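Local coordinates for lipoate-protein ligase, putative (Streptococcus pneumoniae, PDB 1VQZ) that is a putative lipoate-protein ligase, pairing a lipoyl protein ligase A/B type catalytic domain with a C-terminal domain of the bacterial ligase family, at residues A[57-61]-A[62-66]; A[263-267]-A[268-272]. One frame throughout, in Å; residues are numbered along the deposited sequence.

Contact 1: residues A[57-61]-A[62-66]. With EDO (1,2-ethanediol), chain D; EDO (1,2-ethanediol), chain C; EDO (1,2-ethanediol), chain S; EDO (1,2-ethanediol), chain J.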
loop_
_atom_site.group_PDB
_atom_site.type_symbol
_atom_site.label_atom_id
_atom_site.label_comp_id
_atom_site.label_asym_id
_atom_site.label_seq_id
_atom_site.Cartn_x
_atom_site.Cartn_y
_atom_site.Cartn_z
ATOM N N ARG A 57 -3.977 -4.627 -0.025
ATOM C CA ARG A 57 -3.848 -6.021 0.384
ATOM C C ARG A 57 -5.147 -6.766 0.775
ATOM O O ARG A 57 -5.263 -8.014 0.588
ATOM C CB ARG A 57 -2.825 -6.033 1.549
ATOM C CG ARG A 57 -2.489 -7.316 2.092
ATOM C CD ARG A 57 -1.473 -7.136 3.200
ATOM N NE ARG A 57 -2.017 -6.333 4.259
ATOM C CZ ARG A 57 -1.337 -5.599 5.115
ATOM N NH1 ARG A 57 -0.012 -5.510 5.077
ATOM N NH2 ARG A 57 -2.009 -4.930 6.025
ATOM N N HIS A 58 -6.124 -6.040 1.311
ATOM C CA HIS A 58 -7.367 -6.650 1.733
ATOM C C HIS A 58 -8.623 -6.222 0.983
ATOM O O HIS A 58 -9.709 -6.628 1.359
ATOM C CB HIS A 58 -7.543 -6.462 3.230
ATOM C CG HIS A 58 -6.432 -7.047 4.042
ATOM N ND1 HIS A 58 -5.975 -8.336 3.855
ATOM C CD2 HIS A 58 -5.636 -6.504 5.007
ATOM C CE1 HIS A 58 -4.977 -8.578 4.696
ATOM N NE2 HIS A 58 -4.742 -7.486 5.399
ATOM N N GLN A 59 -8.466 -5.454 -0.106
ATOM C CA GLN A 59 -9.605 -4.993 -0.882
ATOM C C GLN A 59 -10.268 -6.184 -1.613
ATOM O O GLN A 59 -9.611 -7.130 -2.033
ATOM C CB GLN A 59 -9.237 -3.875 -1.899
ATOM C CG GLN A 59 -9.005 -2.500 -1.297
ATOM C CD GLN A 59 -8.911 -1.387 -2.328
ATOM O OE1 GLN A 59 -7.845 -1.139 -2.915
ATOM N NE2 GLN A 59 -10.033 -0.691 -2.544
ATOM N N ASN A 60 -11.579 -6.084 -1.738
ATOM C CA ASN A 60 -12.384 -7.045 -2.467
ATOM C C ASN A 60 -12.432 -6.561 -3.914
ATOM O O ASN A 60 -13.347 -5.847 -4.332
ATOM C CB ASN A 60 -13.764 -7.187 -1.809
ATOM C CG ASN A 60 -14.617 -8.265 -2.466
ATOM O OD1 ASN A 60 -14.255 -8.792 -3.510
ATOM N ND2 ASN A 60 -15.759 -8.552 -1.897
ATOM N N THR A 61 -11.371 -6.934 -4.639
ATOM C CA THR A 61 -11.025 -6.416 -5.953
ATOM C C THR A 61 -12.193 -6.471 -6.927
ATOM O O THR A 61 -12.549 -5.455 -7.543
ATOM C CB THR A 61 -9.825 -7.143 -6.493
ATOM O OG1 THR A 61 -8.833 -7.244 -5.451
ATOM C CG2 THR A 61 -9.259 -6.397 -7.695
ATOM N N ILE A 62 -12.874 -7.602 -6.943
ATOM C CA ILE A 62 -13.967 -7.829 -7.892
ATOM C C ILE A 62 -15.092 -6.830 -7.694
ATOM O O ILE A 62 -15.784 -6.453 -8.644
ATOM C CB ILE A 62 -14.479 -9.264 -7.811
ATOM C CG1 ILE A 62 -15.295 -9.640 -9.056
ATOM C CG2 ILE A 62 -15.383 -9.505 -6.580
ATOM C CD1 ILE A 62 -14.535 -9.610 -10.287
ATOM N N GLU A 63 -15.256 -6.362 -6.462
ATOM C CA GLU A 63 -16.340 -5.426 -6.172
ATOM C C GLU A 63 -15.957 -3.956 -6.275
ATOM O O GLU A 63 -16.804 -3.100 -6.083
ATOM C CB GLU A 63 -16.844 -5.703 -4.773
ATOM C CG GLU A 63 -17.524 -7.031 -4.619
ATOM C CD GLU A 63 -18.675 -7.200 -5.601
ATOM O OE1 GLU A 63 -19.375 -6.200 -5.865
ATOM O OE2 GLU A 63 -18.842 -8.324 -6.119
ATOM N N GLU A 64 -14.683 -3.684 -6.563
ATOM C CA GLU A 64 -14.104 -2.324 -6.633
ATOM C C GLU A 64 -13.705 -1.841 -8.010
ATOM O O GLU A 64 -13.624 -0.643 -8.240
ATOM C CB GLU A 64 -12.822 -2.222 -5.832
ATOM C CG GLU A 64 -12.842 -2.729 -4.420
ATOM C CD GLU A 64 -13.970 -2.169 -3.602
ATOM O OE1 GLU A 64 -14.172 -0.932 -3.647
ATOM O OE2 GLU A 64 -14.651 -2.987 -2.934
ATOM N N ILE A 65 -13.381 -2.759 -8.899
ATOM C CA ILE A 65 -12.881 -2.410 -10.228
ATOM C C ILE A 65 -13.967 -2.397 -11.319
ATOM O O ILE A 65 -14.776 -3.354 -11.436
ATOM C CB ILE A 65 -11.772 -3.432 -10.644
ATOM C CG1 ILE A 65 -10.601 -3.349 -9.676
ATOM C CG2 ILE A 65 -11.313 -3.243 -12.121
ATOM C CD1 ILE A 65 -9.909 -2.018 -9.684
ATOM N N ASN A 66 -13.979 -1.331 -12.108
ATOM C CA ASN A 66 -14.713 -1.324 -13.358
ATOM C C ASN A 66 -13.971 -2.137 -14.414
ATOM O O ASN A 66 -13.085 -1.615 -15.108
ATOM C CB ASN A 66 -14.930 0.094 -13.858
ATOM C CG ASN A 66 -15.872 0.155 -15.042
ATOM O OD1 ASN A 66 -15.832 -0.698 -15.901
ATOM N ND2 ASN A 66 -16.700 1.192 -15.097
HETATM C C1 EDO D . -8.956 -10.020 1.765
HETATM O O1 EDO D . -8.383 -9.943 3.049
HETATM C C2 EDO D . -7.942 -10.442 0.720
HETATM O O2 EDO D . -7.518 -11.748 0.993
HETATM C C1 EDO C . -17.528 -3.740 -14.874
HETATM O O1 EDO C . -17.977 -3.167 -13.627
HETATM C C2 EDO C . -18.252 -3.288 -16.143
HETATM O O2 EDO C . -18.222 -1.856 -16.339
HETATM C C1 EDO S . -4.794 -12.065 3.227
HETATM O O1 EDO S . -4.796 -12.073 4.712
HETATM C C2 EDO S . -4.683 -10.712 2.482
HETATM O O2 EDO S . -4.006 -10.649 1.192
HETATM C C1 EDO J . -14.082 -12.447 -2.781
HETATM O O1 EDO J . -14.668 -11.505 -3.691
HETATM C C2 EDO J . -14.900 -12.366 -1.499
HETATM O O2 EDO J . -16.275 -12.586 -1.828
HETATM O O HOH W 1 -11.914 1.017 -3.967
HETATM O O HOH W 2 -12.937 -3.844 -0.460
#
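I62 sets its CG2 methyl against the amide oxygen of N60, 3.3 Å from OD1, the two side chains meeting at a slant. That oxygen accepts a hydrogen bond from O1 of the 1,2-ethanediol of chain J, and this O1 lies 3.6 Å from I62 CG2. At E63 the backbone turns back on N60: E63 N donates to N60 O over 2.9 Å, with the nitrogen 42° out of the carbonyl plane and an angle at hydrogen of 140°, so the bond is bent. The two side chains run alongside each other and point the same way, and E63 CG packs 3.6 Å from N60 ND2. Beyond CG the glutamate departs, and its OE1 bonds to S177 OG. The E63 N to N60 O bond closes a tight turn in the loop between strand 52-55 and helix 67-73, entered through an inverse gamma turn centred on N60.

E64 folds back over the turn. Its chi1 of -50° lays CG 3.2 Å from N60 O, and the bend at chi2 then sets the direction of the carboxylate. That group is linked to the earlier residues through water: OE2 accepts from a water that in turn accepts from N60 N, while OE1 accepts from another, held weakly by Q59 NE2. Q59 OE1 bonds instead to G56 N. E64 N donates to T61 O at 2.9 Å, well above the carbonyl plane. I65 N reaches the same oxygen at 3.1 Å almost in line with the C=O bond, so two amides grip one acceptor from different directions. Beside them I65 CG1 lies 3.9 Å from T61 CG2, both side chains heading the same way and touching strand 52-55. N66 is the N-cap of helix 67-73, its OD1 accepting from Y69 N.

Contact 2: residues A[263-267]-A[268-272]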
loop_
_atom_site.group_PDB
_atom_site.type_symbol
_atom_site.label_atom_id
_atom_site.label_comp_id
_atom_site.label_asym_id
_atom_site.label_seq_id
_atom_site.Cartn_x
_atom_site.Cartn_y
_atom_site.Cartn_z
ATOM N N GLY A 263 -21.135 -5.653 6.223
ATOM C CA GLY A 263 -20.357 -4.565 5.670
ATOM C C GLY A 263 -20.677 -3.234 6.330
ATOM O O GLY A 263 -21.833 -2.796 6.381
ATOM N N ILE A 264 -19.640 -2.589 6.844
ATOM C CA ILE A 264 -19.793 -1.282 7.482
ATOM C C ILE A 264 -18.703 -0.402 6.948
ATOM O O ILE A 264 -17.549 -0.830 6.799
ATOM C CB ILE A 264 -19.769 -1.335 9.059
ATOM C CG1 ILE A 264 -20.971 -2.127 9.579
ATOM C CG2 ILE A 264 -19.893 0.058 9.641
ATOM C CD1 ILE A 264 -20.960 -2.447 11.086
ATOM N N LYS A 265 -19.094 0.829 6.647
ATOM C CA LYS A 265 -18.174 1.888 6.199
ATOM C C LYS A 265 -17.971 2.845 7.358
ATOM O O LYS A 265 -18.939 3.446 7.872
ATOM C CB LYS A 265 -18.783 2.581 5.010
ATOM C CG LYS A 265 -17.939 3.570 4.299
ATOM C CD LYS A 265 -18.674 4.058 3.008
ATOM C CE LYS A 265 -19.295 2.869 2.166
ATOM N NZ LYS A 265 -19.561 3.184 0.714
ATOM N N PHE A 266 -16.733 2.861 7.841
ATOM C CA PHE A 266 -16.285 3.770 8.872
ATOM C C PHE A 266 -15.472 4.899 8.201
ATOM O O PHE A 266 -15.080 4.799 7.046
ATOM C CB PHE A 266 -15.442 3.054 9.912
ATOM C CG PHE A 266 -16.126 1.876 10.573
ATOM C CD1 PHE A 266 -16.996 2.059 11.614
ATOM C CD2 PHE A 266 -15.844 0.572 10.157
ATOM C CE1 PHE A 266 -17.632 0.956 12.250
ATOM C CE2 PHE A 266 -16.449 -0.511 10.760
ATOM C CZ PHE A 266 -17.359 -0.317 11.833
ATOM N N THR A 267 -15.251 5.961 8.951
ATOM C CA THR A 267 -14.493 7.116 8.488
ATOM C C THR A 267 -13.121 6.704 8.006
ATOM O O THR A 267 -12.679 7.164 6.983
ATOM C CB THR A 267 -14.293 8.148 9.632
ATOM O OG1 THR A 267 -15.569 8.577 10.100
ATOM C CG2 THR A 267 -13.515 9.356 9.139
ATOM N N SER A 268 -12.476 5.806 8.730
ATOM C CA SER A 268 -11.116 5.383 8.391
ATOM C C SER A 268 -11.091 4.077 7.572
ATOM O O SER A 268 -10.052 3.465 7.365
ATOM C CB SER A 268 -10.294 5.271 9.683
ATOM O OG SER A 268 -10.100 6.557 10.216
ATOM N N GLY A 269 -12.226 3.677 7.047
ATOM C CA GLY A 269 -12.235 2.538 6.151
ATOM C C GLY A 269 -13.497 1.717 6.180
ATOM O O GLY A 269 -14.193 1.601 7.169
ATOM N N LYS A 270 -13.734 1.119 5.038
ATOM C CA LYS A 270 -14.705 0.087 4.847
ATOM C C LYS A 270 -14.201 -1.263 5.393
ATOM O O LYS A 270 -13.057 -1.670 5.128
ATOM C CB LYS A 270 -14.898 0.038 3.316
ATOM C CG LYS A 270 -15.834 -0.901 2.774
ATOM C CD LYS A 270 -16.423 -0.353 1.477
ATOM C CE LYS A 270 -15.884 -1.011 0.297
ATOM N NZ LYS A 270 -16.858 -0.794 -0.848
ATOM N N VAL A 271 -15.066 -1.962 6.136
ATOM C CA VAL A 271 -14.783 -3.308 6.663
ATOM C C VAL A 271 -15.914 -4.263 6.246
ATOM O O VAL A 271 -17.082 -4.041 6.553
ATOM C CB VAL A 271 -14.644 -3.326 8.208
ATOM C CG1 VAL A 271 -14.387 -4.745 8.707
ATOM C CG2 VAL A 271 -13.564 -2.370 8.665
ATOM N N GLU A 272 -15.534 -5.312 5.521
ATOM C CA GLU A 272 -16.434 -6.342 5.013
ATOM C C GLU A 272 -16.031 -7.689 5.587
ATOM O O GLU A 272 -14.903 -8.126 5.425
ATOM C CB GLU A 272 -16.378 -6.404 3.506
ATOM C CG GLU A 272 -17.497 -7.283 2.873
ATOM C CD GLU A 272 -17.454 -7.315 1.348
ATOM O OE1 GLU A 272 -16.339 -7.210 0.766
ATOM O OE2 GLU A 272 -18.553 -7.485 0.737
#
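F266 and V271 meet on the buried face of two antiparallel strands: ring atom CD2 lies 4.0 Å from CG2 of V271, with the methyl at the ring edge, near its plane. With CG of F266 beside its own backbone N (chi1 -56°), the same edge also comes near G269 O, 3.6 Å from CD2. CG2 of I264, two residues back on the strand, lies above one face of the ring, displaced toward its rim, and helix 332-339 packs on I264, F266 and V271.

Beneath these side chains the backbones are firmly paired. I264 and V271 exchange two nearly straight bonds, I264 N to V271 O at 3.0 Å and V271 N to I264 O at 2.8 Å, with 177° at the hydrogen of the second. Toward the turn the bonds become more bent and both donors leave the carbonyl plane: F266 N donates to G269 O at 2.9 Å, and G269 N returns to F266 O at 3.1 Å from 71° out of that plane.

On the other face the lysine end is looser and more open to solvent. K265 CE and K270 CD approach only to 4.4 Å. K265 NZ lies 5.1 Å from K270 NZ, near enough that the like charges probably disfavour each other, though K270 has the F181 ring as a cation-pi partner. This face closes over at E272, which is buried and salt-bridged to R261. A type I turn from F266 to G269 joins the strands, making a beta hairpin with a two-residue loop (2:2), T267-S268, in the four-stranded mixed sheet of strands 182-183, 260-266, 269-278 and 281-289.

In the fold
From the N terminus, the chain first makes contact 1, a short turn within the loop that leads from strand 52-55 to helix 67-73, in the lipoyl protein ligase A/B catalytic region. Some 200 residues later contact 2 closes the hairpin of strands 260-266 and 269-278, in the C-terminal region of the bacterial ligases. The two are in series, neither enclosing nor crossing the other, and their centres lie about 14 Å apart. They nevertheless touch: N60 ND2 probably donates to E272 OE1 at 3.0 Å, and E64 OE2 forms a long, weak ion pair with K270 NZ. The loop of the first region thereby abuts the hairpin of the second.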